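Local coordinates for protein separin (Saccharomyces cerevisiae, PDB 5U1T) that cleaves the cohesin subunit MCD1/SCC1 at the onset of anaphase as a caspase-like cysteine protease, is held inactive by securin for most of the cell cycle, and promotes spindle elongation, at residues 115-120 with 147-152; 412-417 with 439-444; 654-659 with 870-875; 1146-1151 with 1236-1241. One frame throughout, in Å; residues are numbered along the deposited sequence.

Contact 1: 115-120 with 147-152; sequences NILLAD and DEYLPH
With chi1 at -69° and chi2 extended at 175°, L117 reaches out from the last turn of helix 113-117 and brings CD1 to the ring of Y149. L118, the next residue, keeps CG anti to its carbonyl carbon (chi1 -53°), which turns its leucine fork to the helix backbone at H152. L117 CD1 lies 4.3 Å from Y149 CD2, approaching the ring obliquely. H152 meets L118 through its carbonyl oxygen: L118 CD2 stands 4.1 Å from H152 O. The imidazole of H152 is turned from the leucines. No hydrogen bond crosses the contact; the direct contacts are van der Waals, one between apolar groups and one of a methyl on a carbonyl oxygen. P151 has no N-H to give, and the helix kinks at P151 and H152, whose N atoms lack the bond to the preceding turn; H152 N has a weak bond to Y149 O. Across the contact L118 is the first residue to leave helical angles, and A119 N closes the end of its helix on I116 O at 3.0 Å. K133 takes up L117 O. Helices 113-117 and 146-158 meet across the intervening helix 129-142, whose I140 touches both L117 and Y149, consistent with the helical domain of separase.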
loop_
_atom_site.group_PDB
_atom_site.type_symbol
_atom_site.label_atom_id
_atom_site.label_comp_id
_atom_site.label_asym_id
_atom_site.label_seq_id
_atom_site.Cartn_x
_atom_site.Cartn_y
_atom_site.Cartn_z
ATOM N N ASN A 115 9.760 -17.056 -61.322
ATOM C CA ASN A 115 9.524 -16.395 -60.041
ATOM C C ASN A 115 10.828 -16.225 -59.221
ATOM O O ASN A 115 11.033 -15.200 -58.577
ATOM C CB ASN A 115 8.476 -17.176 -59.231
ATOM C CG ASN A 115 7.064 -17.127 -59.846
ATOM O OD1 ASN A 115 6.654 -16.127 -60.446
ATOM N ND2 ASN A 115 6.307 -18.205 -59.655
ATOM N N ILE A 116 11.692 -17.238 -59.261
ATOM C CA ILE A 116 13.051 -17.161 -58.735
ATOM C C ILE A 116 13.827 -16.007 -59.366
ATOM O O ILE A 116 14.318 -15.117 -58.663
ATOM C CB ILE A 116 13.822 -18.476 -58.987
ATOM C CG1 ILE A 116 13.106 -19.653 -58.318
ATOM C CG2 ILE A 116 15.283 -18.369 -58.550
ATOM C CD1 ILE A 116 12.706 -19.418 -56.864
ATOM N N LEU A 117 13.916 -16.029 -60.692
ATOM C CA LEU A 117 14.641 -15.026 -61.458
ATOM C C LEU A 117 14.274 -13.583 -61.132
ATOM O O LEU A 117 15.147 -12.743 -61.020
ATOM C CB LEU A 117 14.432 -15.271 -62.962
ATOM C CG LEU A 117 15.083 -16.534 -63.515
ATOM C CD1 LEU A 117 14.710 -16.741 -64.966
ATOM C CD2 LEU A 117 16.589 -16.477 -63.350
ATOM N N LEU A 118 12.996 -13.274 -60.987
ATOM C CA LEU A 118 12.631 -11.892 -60.709
ATOM C C LEU A 118 12.334 -11.632 -59.214
ATOM O O LEU A 118 11.676 -10.653 -58.866
ATOM C CB LEU A 118 11.436 -11.483 -61.574
ATOM C CG LEU A 118 11.584 -11.729 -63.088
ATOM C CD1 LEU A 118 10.418 -11.175 -63.874
ATOM C CD2 LEU A 118 12.870 -11.140 -63.627
ATOM N N ALA A 119 12.846 -12.477 -58.321
ATOM C CA ALA A 119 12.708 -12.218 -56.882
ATOM C C ALA A 119 13.577 -11.069 -56.427
ATOM O O ALA A 119 14.751 -10.995 -56.774
ATOM C CB ALA A 119 13.048 -13.457 -56.075
ATOM N N ASP A 120 13.006 -10.178 -55.636
ATOM C CA ASP A 120 13.798 -9.119 -55.035
ATOM C C ASP A 120 14.756 -9.631 -53.970
ATOM O O ASP A 120 14.535 -10.685 -53.369
ATOM C CB ASP A 120 12.890 -8.071 -54.436
ATOM C CG ASP A 120 12.467 -7.059 -55.440
ATOM O OD1 ASP A 120 13.325 -6.238 -55.835
ATOM O OD2 ASP A 120 11.290 -7.084 -55.847
ATOM N N ASP A 147 14.478 -20.303 -75.358
ATOM C CA ASP A 147 13.451 -19.688 -76.198
ATOM C C ASP A 147 12.159 -19.317 -75.436
ATOM O O ASP A 147 11.646 -18.208 -75.581
ATOM C CB ASP A 147 13.108 -20.617 -77.378
ATOM C CG ASP A 147 13.971 -20.350 -78.617
ATOM O OD1 ASP A 147 14.753 -19.365 -78.591
ATOM O OD2 ASP A 147 13.856 -21.118 -79.615
ATOM N N GLU A 148 11.638 -20.239 -74.631
ATOM C CA GLU A 148 10.401 -19.998 -73.890
ATOM C C GLU A 148 10.612 -19.059 -72.716
ATOM O O GLU A 148 9.675 -18.392 -72.272
ATOM C CB GLU A 148 9.792 -21.314 -73.389
ATOM C CG GLU A 148 10.771 -22.476 -73.242
ATOM C CD GLU A 148 11.115 -23.129 -74.574
ATOM O OE1 GLU A 148 10.504 -24.162 -74.921
ATOM O OE2 GLU A 148 11.998 -22.598 -75.280
ATOM N N TYR A 149 11.832 -18.996 -72.204
ATOM C CA TYR A 149 12.101 -18.131 -71.066
ATOM C C TYR A 149 12.504 -16.736 -71.493
ATOM O O TYR A 149 12.696 -15.859 -70.654
ATOM C CB TYR A 149 13.194 -18.734 -70.195
ATOM C CG TYR A 149 12.677 -19.562 -69.047
ATOM C CD1 TYR A 149 12.440 -20.916 -69.203
ATOM C CD2 TYR A 149 12.432 -18.992 -67.809
ATOM C CE1 TYR A 149 11.974 -21.684 -68.167
ATOM C CE2 TYR A 149 11.963 -19.758 -66.758
ATOM C CZ TYR A 149 11.737 -21.107 -66.943
ATOM O OH TYR A 149 11.266 -21.890 -65.909
ATOM N N LEU A 150 12.622 -16.538 -72.806
ATOM C CA LEU A 150 13.347 -15.389 -73.347
ATOM C C LEU A 150 12.907 -14.024 -72.793
ATOM O O LEU A 150 13.755 -13.276 -72.314
ATOM C CB LEU A 150 13.271 -15.380 -74.879
ATOM C CG LEU A 150 13.850 -14.116 -75.524
ATOM C CD1 LEU A 150 15.319 -13.909 -75.139
ATOM C CD2 LEU A 150 13.684 -14.178 -77.014
ATOM N N PRO A 151 11.600 -13.694 -72.837
ATOM C CA PRO A 151 11.226 -12.380 -72.285
ATOM C C PRO A 151 11.522 -12.233 -70.786
ATOM O O PRO A 151 11.769 -11.125 -70.315
ATOM C CB PRO A 151 9.722 -12.308 -72.537
ATOM C CG PRO A 151 9.293 -13.736 -72.603
ATOM C CD PRO A 151 10.418 -14.456 -73.274
ATOM N N HIS A 152 11.514 -13.329 -70.044
ATOM C CA HIS A 152 11.850 -13.238 -68.627
ATOM C C HIS A 152 13.345 -13.073 -68.402
ATOM O O HIS A 152 13.776 -12.384 -67.474
ATOM C CB HIS A 152 11.351 -14.469 -67.892
ATOM C CG HIS A 152 9.911 -14.750 -68.138
ATOM N ND1 HIS A 152 8.948 -13.770 -68.058
ATOM C CD2 HIS A 152 9.265 -15.895 -68.461
ATOM C CE1 HIS A 152 7.767 -14.299 -68.324
ATOM N NE2 HIS A 152 7.932 -15.586 -68.570
#

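Contact 2: 412-417 with 439-444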
loop_
_atom_site.group_PDB
_atom_site.type_symbol
_atom_site.label_atom_id
_atom_site.label_comp_id
_atom_site.label_asym_id
_atom_site.label_seq_id
_atom_site.Cartn_x
_atom_site.Cartn_y
_atom_site.Cartn_z
ATOM N N LEU A 412 -6.238 -5.718 -49.333
ATOM C CA LEU A 412 -5.260 -6.796 -49.351
ATOM C C LEU A 412 -4.068 -6.369 -50.198
ATOM O O LEU A 412 -2.918 -6.606 -49.826
ATOM C CB LEU A 412 -5.866 -8.094 -49.875
ATOM C CG LEU A 412 -6.664 -8.916 -48.862
ATOM C CD1 LEU A 412 -7.452 -10.012 -49.555
ATOM C CD2 LEU A 412 -5.746 -9.502 -47.814
ATOM N N LYS A 413 -4.329 -5.696 -51.310
ATOM C CA LYS A 413 -3.226 -5.243 -52.145
ATOM C C LYS A 413 -2.402 -4.178 -51.415
ATOM O O LYS A 413 -1.180 -4.125 -51.527
ATOM C CB LYS A 413 -3.736 -4.714 -53.488
ATOM C CG LYS A 413 -2.734 -4.911 -54.620
ATOM C CD LYS A 413 -3.082 -4.110 -55.853
ATOM C CE LYS A 413 -2.066 -4.352 -56.997
ATOM N NZ LYS A 413 -0.651 -4.087 -56.549
ATOM N N THR A 414 -3.084 -3.344 -50.647
ATOM C CA THR A 414 -2.427 -2.314 -49.856
ATOM C C THR A 414 -1.508 -2.903 -48.776
ATOM O O THR A 414 -0.325 -2.564 -48.714
ATOM C CB THR A 414 -3.473 -1.399 -49.197
ATOM O OG1 THR A 414 -4.235 -0.743 -50.223
ATOM C CG2 THR A 414 -2.803 -0.361 -48.273
ATOM N N ALA A 415 -2.061 -3.772 -47.930
ATOM C CA ALA A 415 -1.301 -4.488 -46.909
ATOM C C ALA A 415 -0.023 -5.101 -47.466
ATOM O O ALA A 415 1.069 -4.924 -46.923
ATOM C CB ALA A 415 -2.170 -5.580 -46.281
ATOM N N ASN A 416 -0.158 -5.825 -48.566
ATOM C CA ASN A 416 0.985 -6.530 -49.112
ATOM C C ASN A 416 2.068 -5.608 -49.640
ATOM O O ASN A 416 3.246 -5.902 -49.507
ATOM C CB ASN A 416 0.541 -7.482 -50.201
ATOM C CG ASN A 416 1.406 -8.703 -50.262
ATOM O OD1 ASN A 416 1.993 -9.111 -49.265
ATOM N ND2 ASN A 416 1.510 -9.291 -51.442
ATOM N N LEU A 417 1.675 -4.486 -50.228
ATOM C CA LEU A 417 2.662 -3.545 -50.729
ATOM C C LEU A 417 3.415 -2.935 -49.565
ATOM O O LEU A 417 4.625 -2.693 -49.647
ATOM C CB LEU A 417 2.005 -2.458 -51.566
ATOM C CG LEU A 417 2.985 -1.548 -52.300
ATOM C CD1 LEU A 417 3.991 -2.376 -53.040
ATOM C CD2 LEU A 417 2.233 -0.652 -53.246
ATOM N N GLU A 439 -2.813 -0.765 -38.200
ATOM C CA GLU A 439 -3.936 -0.366 -37.374
ATOM C C GLU A 439 -5.010 0.305 -38.238
ATOM O O GLU A 439 -6.185 -0.029 -38.133
ATOM C CB GLU A 439 -3.489 0.567 -36.256
ATOM C CG GLU A 439 -4.614 0.966 -35.337
ATOM C CD GLU A 439 -4.112 1.479 -34.000
ATOM O OE1 GLU A 439 -3.042 2.127 -33.984
ATOM O OE2 GLU A 439 -4.777 1.231 -32.965
ATOM N N LYS A 440 -4.617 1.225 -39.113
ATOM C CA LYS A 440 -5.614 1.957 -39.888
ATOM C C LYS A 440 -6.261 1.060 -40.950
ATOM O O LYS A 440 -7.473 1.148 -41.156
ATOM C CB LYS A 440 -5.001 3.218 -40.521
ATOM C CG LYS A 440 -4.238 4.096 -39.511
ATOM C CD LYS A 440 -4.544 5.615 -39.604
ATOM C CE LYS A 440 -4.416 6.291 -38.216
ATOM N NZ LYS A 440 -4.822 7.762 -38.194
ATOM N N PHE A 441 -5.468 0.200 -41.607
ATOM C CA PHE A 441 -6.004 -0.820 -42.530
ATOM C C PHE A 441 -7.068 -1.667 -41.835
ATOM O O PHE A 441 -8.216 -1.715 -42.278
ATOM C CB PHE A 441 -4.910 -1.767 -43.065
ATOM C CG PHE A 441 -3.748 -1.073 -43.720
ATOM C CD1 PHE A 441 -3.869 0.208 -44.236
ATOM C CD2 PHE A 441 -2.525 -1.716 -43.822
ATOM C CE1 PHE A 441 -2.793 0.831 -44.823
ATOM C CE2 PHE A 441 -1.446 -1.092 -44.412
ATOM C CZ PHE A 441 -1.581 0.182 -44.908
ATOM N N ILE A 442 -6.667 -2.325 -40.742
ATOM C CA ILE A 442 -7.541 -3.245 -40.025
ATOM C C ILE A 442 -8.846 -2.560 -39.690
ATOM O O ILE A 442 -9.919 -3.094 -39.949
ATOM C CB ILE A 442 -6.882 -3.783 -38.751
ATOM C CG1 ILE A 442 -5.698 -4.666 -39.130
ATOM C CG2 ILE A 442 -7.879 -4.598 -37.948
ATOM C CD1 ILE A 442 -4.842 -5.074 -37.973
ATOM N N SER A 443 -8.746 -1.348 -39.170
ATOM C CA SER A 443 -9.913 -0.533 -38.906
ATOM C C SER A 443 -10.794 -0.344 -40.137
ATOM O O SER A 443 -12.010 -0.267 -40.015
ATOM C CB SER A 443 -9.478 0.823 -38.373
ATOM O OG SER A 443 -8.783 0.663 -37.147
ATOM N N SER A 444 -10.188 -0.280 -41.322
ATOM C CA SER A 444 -10.938 0.022 -42.534
ATOM C C SER A 444 -11.578 -1.228 -43.153
ATOM O O SER A 444 -12.504 -1.120 -43.965
ATOM C CB SER A 444 -10.034 0.724 -43.550
ATOM O OG SER A 444 -8.917 -0.079 -43.896
#
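T414 and F441 meet methyl over ring: CG2 of the threonine sits above one face of the phenyl group, 4.0 Å from its centroid and 27° off the ring normal. This is a CH-pi contact, displaced toward the far rim, since T414 CG2 comes to 3.6 Å from F441 CZ. T414 holds CG2 anti to its backbone N, and the same rotation (chi1 -62°) lays OG1 beside that N, where it bonds to F410 O one turn back along helix 408-425. The hydroxyl is thereby kept busy within its own helix and the methyl is the branch offered to the ring. A415 adds backbone rather than side chain: its CA lies 4.2 Å from F441 CE2, oblique to the ring. L411 and E418 of the same helix also touch F441, so the phenyl group lies along the flank of helix 408-425, and F438, one turn before it, meets it edge-to-face.

Away from the ring, polar groups of helix 431-444 bond both within it and to residues beyond. E439 O accepts from S443 N at 3.1 Å and from S443 OG at 2.9 Å, the two donors coming from opposite faces of its plane. The E439 carboxylate forms a salt bridge with R487 and also bonds to H483.

The consecutive helices 408-425 and 431-444 run roughly antiparallel here, as a helical hairpin. No polar bond joins the segments themselves; the chemistry therefore implies that the hairpin is held here by dispersion and a weak CH-pi attraction, with every touching residue buried.

Contact 3: 654-659 with 870-875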
loop_
_atom_site.group_PDB
_atom_site.type_symbol
_atom_site.label_atom_id
_atom_site.label_comp_id
_atom_site.label_asym_id
_atom_site.label_seq_id
_atom_site.Cartn_x
_atom_site.Cartn_y
_atom_site.Cartn_z
ATOM N N LEU A 654 15.288 4.472 3.971
ATOM C CA LEU A 654 14.319 4.779 5.007
ATOM C C LEU A 654 13.932 3.535 5.807
ATOM O O LEU A 654 13.925 3.574 7.034
ATOM C CB LEU A 654 13.079 5.424 4.402
ATOM C CG LEU A 654 13.268 6.793 3.746
ATOM C CD1 LEU A 654 12.027 7.150 2.964
ATOM C CD2 LEU A 654 13.558 7.875 4.746
ATOM N N SER A 655 13.627 2.428 5.145
ATOM C CA SER A 655 13.263 1.233 5.893
ATOM C C SER A 655 14.407 0.779 6.814
ATOM O O SER A 655 14.173 0.187 7.871
ATOM C CB SER A 655 12.859 0.112 4.946
ATOM O OG SER A 655 12.323 -1.001 5.640
ATOM N N LEU A 656 15.644 1.076 6.439
ATOM C CA LEU A 656 16.768 0.689 7.282
ATOM C C LEU A 656 17.217 1.838 8.206
ATOM O O LEU A 656 18.297 1.785 8.819
ATOM C CB LEU A 656 17.927 0.186 6.424
ATOM C CG LEU A 656 17.633 -1.221 5.920
ATOM C CD1 LEU A 656 18.780 -1.785 5.108
ATOM C CD2 LEU A 656 17.264 -2.158 7.049
ATOM N N TYR A 657 16.354 2.851 8.315
ATOM C CA TYR A 657 16.608 4.078 9.090
ATOM C C TYR A 657 17.990 4.669 8.790
ATOM O O TYR A 657 18.675 5.191 9.664
ATOM C CB TYR A 657 16.416 3.826 10.603
ATOM C CG TYR A 657 14.948 3.711 10.989
ATOM C CD1 TYR A 657 14.283 2.488 10.930
ATOM C CD2 TYR A 657 14.225 4.827 11.384
ATOM C CE1 TYR A 657 12.963 2.385 11.267
ATOM C CE2 TYR A 657 12.898 4.729 11.726
ATOM C CZ TYR A 657 12.267 3.510 11.663
ATOM O OH TYR A 657 10.926 3.420 11.994
ATOM N N MET A 658 18.381 4.598 7.524
ATOM C CA MET A 658 19.581 5.277 7.086
ATOM C C MET A 658 19.194 6.685 6.665
ATOM O O MET A 658 19.166 7.013 5.487
ATOM C CB MET A 658 20.255 4.517 5.956
ATOM C CG MET A 658 20.482 3.041 6.233
ATOM S SD MET A 658 21.480 2.328 4.908
ATOM C CE MET A 658 21.305 0.590 5.231
ATOM N N ILE A 659 18.886 7.519 7.648
ATOM C CA ILE A 659 18.308 8.818 7.352
ATOM C C ILE A 659 19.318 9.684 6.601
ATOM O O ILE A 659 18.942 10.452 5.715
ATOM C CB ILE A 659 17.811 9.527 8.636
ATOM C CG1 ILE A 659 16.407 9.064 9.004
ATOM C CG2 ILE A 659 17.675 10.999 8.413
ATOM C CD1 ILE A 659 16.300 7.624 9.366
ATOM N N ALA A 870 17.163 -11.960 5.086
ATOM C CA ALA A 870 16.979 -10.849 4.151
ATOM C C ALA A 870 16.198 -9.666 4.743
ATOM O O ALA A 870 16.484 -8.500 4.441
ATOM C CB ALA A 870 16.286 -11.345 2.889
ATOM N N ASP A 871 15.203 -9.980 5.573
ATOM C CA ASP A 871 14.371 -8.972 6.236
ATOM C C ASP A 871 14.778 -8.700 7.709
ATOM O O ASP A 871 14.253 -9.327 8.632
ATOM C CB ASP A 871 12.909 -9.402 6.181
ATOM C CG ASP A 871 11.969 -8.328 6.663
ATOM O OD1 ASP A 871 12.439 -7.266 7.132
ATOM O OD2 ASP A 871 10.740 -8.551 6.578
ATOM N N ILE A 872 15.688 -7.752 7.920
ATOM C CA ILE A 872 16.221 -7.525 9.265
ATOM C C ILE A 872 15.159 -6.899 10.179
ATOM O O ILE A 872 15.100 -7.222 11.352
ATOM C CB ILE A 872 17.504 -6.642 9.253
ATOM C CG1 ILE A 872 18.097 -6.537 10.663
ATOM C CG2 ILE A 872 17.232 -5.254 8.709
ATOM C CD1 ILE A 872 18.292 -7.872 11.369
ATOM N N THR A 873 14.300 -6.048 9.631
ATOM C CA THR A 873 13.265 -5.419 10.428
ATOM C C THR A 873 12.190 -6.432 10.886
ATOM O O THR A 873 11.658 -6.289 11.987
ATOM C CB THR A 873 12.617 -4.217 9.685
ATOM O OG1 THR A 873 12.033 -4.642 8.458
ATOM C CG2 THR A 873 13.650 -3.158 9.375
ATOM N N SER A 874 11.886 -7.467 10.102
ATOM C CA SER A 874 11.018 -8.528 10.614
ATOM C C SER A 874 11.728 -9.438 11.614
ATOM O O SER A 874 11.086 -10.008 12.493
ATOM C CB SER A 874 10.463 -9.407 9.493
ATOM O OG SER A 874 9.412 -8.783 8.802
ATOM N N LEU A 875 13.038 -9.606 11.461
ATOM C CA LEU A 875 13.811 -10.496 12.333
ATOM C C LEU A 875 13.957 -9.903 13.734
ATOM O O LEU A 875 13.770 -10.605 14.740
ATOM C CB LEU A 875 15.192 -10.785 11.746
ATOM C CG LEU A 875 16.097 -11.630 12.646
ATOM C CD1 LEU A 875 15.596 -13.058 12.831
ATOM C CD2 LEU A 875 17.522 -11.612 12.131
#
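Two apolar approaches share the meeting. The closest is L656 CD2 to I872 CG2, 3.5 Å, the two side chains crossing at about a right angle; Y895 of helix 893-896 touches both. In the other, T873 CG2 packs on a polar atom, S655 O, at 3.7 Å, and lies 4.4 Å from L656 CD2.

No hydrogen bond crosses between the segments; D871 gathers its donors within 870-875. As N-cap of helix 872-881, it takes S874 N on OD1 at 3.0 Å (N-H...O angle 161°) from above the carboxylate plane, and T873 OG1, also at 3.0 Å, on the syn lone pair of OD1. S874 OG, which R834 also bonds, reaches D871 OD2 at 2.6 Å. With chi1 near 60° the T873 hydroxyl turns to this cap and leaves CG2 for S655 and L656. In place of T873, an alanine would probably leave D871 OD1 with S874 N as its remaining donor of the two and open a gap beside S655 O and L656.

At the other helix end Y657 N reaches L654 O at 2.8 Å and M658 N bonds back to Y653 O, Y657 being the C-prime residue with positive phi. L656 O is bonded to T903.

A Schellman motif ending helix 642-655 is thus set against the capped first turn of helix 872-881, a junction of two helix termini within a predominantly helical part of the chain.

Contact 4: 1146-1151 with 1236-1241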
loop_
_atom_site.group_PDB
_atom_site.type_symbol
_atom_site.label_atom_id
_atom_site.label_comp_id
_atom_site.label_asym_id
_atom_site.label_seq_id
_atom_site.Cartn_x
_atom_site.Cartn_y
_atom_site.Cartn_z
ATOM N N LEU A 1146 -0.960 2.743 47.898
ATOM C CA LEU A 1146 -2.230 3.460 47.841
ATOM C C LEU A 1146 -1.933 4.943 48.015
ATOM O O LEU A 1146 -0.966 5.324 48.672
ATOM C CB LEU A 1146 -3.204 2.970 48.904
ATOM C CG LEU A 1146 -4.651 3.452 48.780
ATOM C CD1 LEU A 1146 -5.342 2.803 47.593
ATOM C CD2 LEU A 1146 -5.402 3.149 50.063
ATOM N N LEU A 1147 -2.756 5.775 47.400
ATOM C CA LEU A 1147 -2.491 7.198 47.327
ATOM C C LEU A 1147 -3.736 7.980 47.666
ATOM O O LEU A 1147 -4.713 7.943 46.925
ATOM C CB LEU A 1147 -2.019 7.597 45.930
ATOM C CG LEU A 1147 -0.726 7.053 45.337
ATOM C CD1 LEU A 1147 -0.513 7.722 44.002
ATOM C CD2 LEU A 1147 0.450 7.305 46.265
ATOM N N LEU A 1148 -3.690 8.705 48.775
ATOM C CA LEU A 1148 -4.788 9.560 49.177
ATOM C C LEU A 1148 -4.388 11.032 49.066
ATOM O O LEU A 1148 -3.264 11.397 49.373
ATOM C CB LEU A 1148 -5.211 9.228 50.610
ATOM C CG LEU A 1148 -5.401 7.750 50.951
ATOM C CD1 LEU A 1148 -5.862 7.599 52.391
ATOM C CD2 LEU A 1148 -6.397 7.106 50.002
ATOM N N SER A 1149 -5.308 11.875 48.620
ATOM C CA SER A 1149 -5.123 13.317 48.739
ATOM C C SER A 1149 -6.425 13.906 49.204
ATOM O O SER A 1149 -7.478 13.297 49.035
ATOM C CB SER A 1149 -4.701 13.945 47.414
ATOM O OG SER A 1149 -3.468 13.410 46.989
ATOM N N LYS A 1150 -6.363 15.086 49.790
ATOM C CA LYS A 1150 -7.560 15.704 50.327
ATOM C C LYS A 1150 -7.508 17.179 50.045
ATOM O O LYS A 1150 -6.450 17.799 50.069
ATOM C CB LYS A 1150 -7.711 15.462 51.831
ATOM C CG LYS A 1150 -9.090 15.807 52.376
ATOM C CD LYS A 1150 -9.035 16.202 53.855
ATOM C CE LYS A 1150 -8.459 15.095 54.730
ATOM N NZ LYS A 1150 -7.927 15.560 56.054
ATOM N N LEU A 1151 -8.675 17.734 49.774
ATOM C CA LEU A 1151 -8.804 19.124 49.418
ATOM C C LEU A 1151 -9.904 19.736 50.275
ATOM O O LEU A 1151 -11.077 19.419 50.101
ATOM C CB LEU A 1151 -9.113 19.235 47.939
ATOM C CG LEU A 1151 -8.799 20.537 47.229
ATOM C CD1 LEU A 1151 -8.366 20.245 45.794
ATOM C CD2 LEU A 1151 -10.007 21.469 47.273
ATOM N N SER A 1236 -5.684 -3.051 57.238
ATOM C CA SER A 1236 -4.321 -3.151 56.738
ATOM C C SER A 1236 -3.884 -1.863 56.093
ATOM O O SER A 1236 -2.846 -1.289 56.439
ATOM C CB SER A 1236 -4.182 -4.276 55.721
ATOM O OG SER A 1236 -4.135 -5.528 56.364
ATOM N N TRP A 1237 -4.676 -1.452 55.134
ATOM C CA TRP A 1237 -4.359 -0.322 54.327
ATOM C C TRP A 1237 -4.383 1.033 54.970
ATOM O O TRP A 1237 -3.673 1.902 54.531
ATOM C CB TRP A 1237 -5.240 -0.352 53.101
ATOM C CG TRP A 1237 -4.991 -1.529 52.280
ATOM C CD1 TRP A 1237 -4.218 -2.558 52.597
ATOM C CD2 TRP A 1237 -5.503 -1.792 50.986
ATOM N NE1 TRP A 1237 -4.208 -3.471 51.594
ATOM C CE2 TRP A 1237 -4.993 -3.010 50.584
ATOM C CE3 TRP A 1237 -6.347 -1.109 50.127
ATOM C CZ2 TRP A 1237 -5.299 -3.564 49.371
ATOM C CZ3 TRP A 1237 -6.642 -1.657 48.933
ATOM C CH2 TRP A 1237 -6.130 -2.868 48.562
ATOM N N PHE A 1238 -5.183 1.233 56.000
ATOM C CA PHE A 1238 -5.246 2.546 56.616
ATOM C C PHE A 1238 -4.856 2.557 58.069
ATOM O O PHE A 1238 -5.401 3.309 58.852
ATOM C CB PHE A 1238 -6.638 3.111 56.466
ATOM C CG PHE A 1238 -7.202 2.928 55.116
ATOM C CD1 PHE A 1238 -7.700 1.728 54.736
ATOM C CD2 PHE A 1238 -7.216 3.961 54.228
ATOM C CE1 PHE A 1238 -8.211 1.558 53.486
ATOM C CE2 PHE A 1238 -7.732 3.798 52.978
ATOM C CZ PHE A 1238 -8.231 2.593 52.609
ATOM N N ASN A 1239 -3.892 1.733 58.426
ATOM C CA ASN A 1239 -3.499 1.652 59.804
ATOM C C ASN A 1239 -2.970 2.979 60.266
ATOM O O ASN A 1239 -1.916 3.422 59.862
ATOM C CB ASN A 1239 -2.517 0.513 60.042
ATOM C CG ASN A 1239 -1.419 0.487 59.032
ATOM O OD1 ASN A 1239 -1.455 1.214 58.042
ATOM N ND2 ASN A 1239 -0.428 -0.349 59.268
ATOM N N GLY A 1240 -3.763 3.635 61.089
ATOM C CA GLY A 1240 -3.381 4.901 61.648
ATOM C C GLY A 1240 -3.896 6.121 60.950
ATOM O O GLY A 1240 -3.756 7.207 61.466
ATOM N N VAL A 1241 -4.511 5.963 59.791
ATOM C CA VAL A 1241 -4.965 7.130 59.062
ATOM C C VAL A 1241 -6.396 7.117 58.579
ATOM O O VAL A 1241 -6.714 7.774 57.614
ATOM C CB VAL A 1241 -4.048 7.419 57.877
ATOM C CG1 VAL A 1241 -2.738 7.980 58.358
ATOM C CG2 VAL A 1241 -3.803 6.158 57.089
#
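F1238 O accepts V1241 N at 3.0 Å, closing a type II beta turn: N1239 and G1240 occupy its two middle positions, the second with the positive phi (97°) that glycine readily adopts. The turn begins at F1238, directly after helix 1209-1237. L1146 is the main partner of W1237 and F1238. Its CG lies anti to the backbone N (chi1 -169°), carrying CD2 to the F1238 ring, where both CE2 and CZ of F1238 are 3.8 Å from it. The same methyl, L1146 CD2, is 4.4 Å from W1237 CE3, so one methyl touches both aromatic groups, obliquely in each case. L1148, two residues along the same strand face, brings CD1 to the edge of the F1238 ring, near its plane, 4.3 Å from CE2.

Both aromatics have further partners: W1237 NE1 bonds to L1178 O, and F1376 meets F1238 edge-to-face. The strand itself is hydrogen-bonded to both its neighbours, 1132-1139 and 1157-1163, and L1163 touches L1146 and L1148.

All four touching residues are buried and no hydrogen bond crosses between the segments. The chemistry implies hydrophobic attachment of the helix end, and of the turn that follows it, to one face of a mixed beta-sheet in the peptidase family C50 part of the chain, where the strand's backbone bonds go to its neighbouring strands.

How the contacts relate
Contacts 1, 2 and 3 join helices or helix ends, whereas contact 4 alone sets a strand against the end of a helix. Contacts 2 and 4 are wholly buried among their touching residues; 1 and 3 are partly buried, although 3 lies nearest the chain's centre, about 17 Å from it. None is bridged by a hydrogen bond: many polar groups bond within a segment or to outside partners. The chemistry differs mainly in the apolar groups: leucine on tyrosine in 1, threonine methyl on phenylalanine in 2, aliphatic in 3, leucine on two aromatics in 4; 1 and 3 each add a methyl on a backbone oxygen. Contacts 1 and 4 lie furthest apart, about 122 Å between centres.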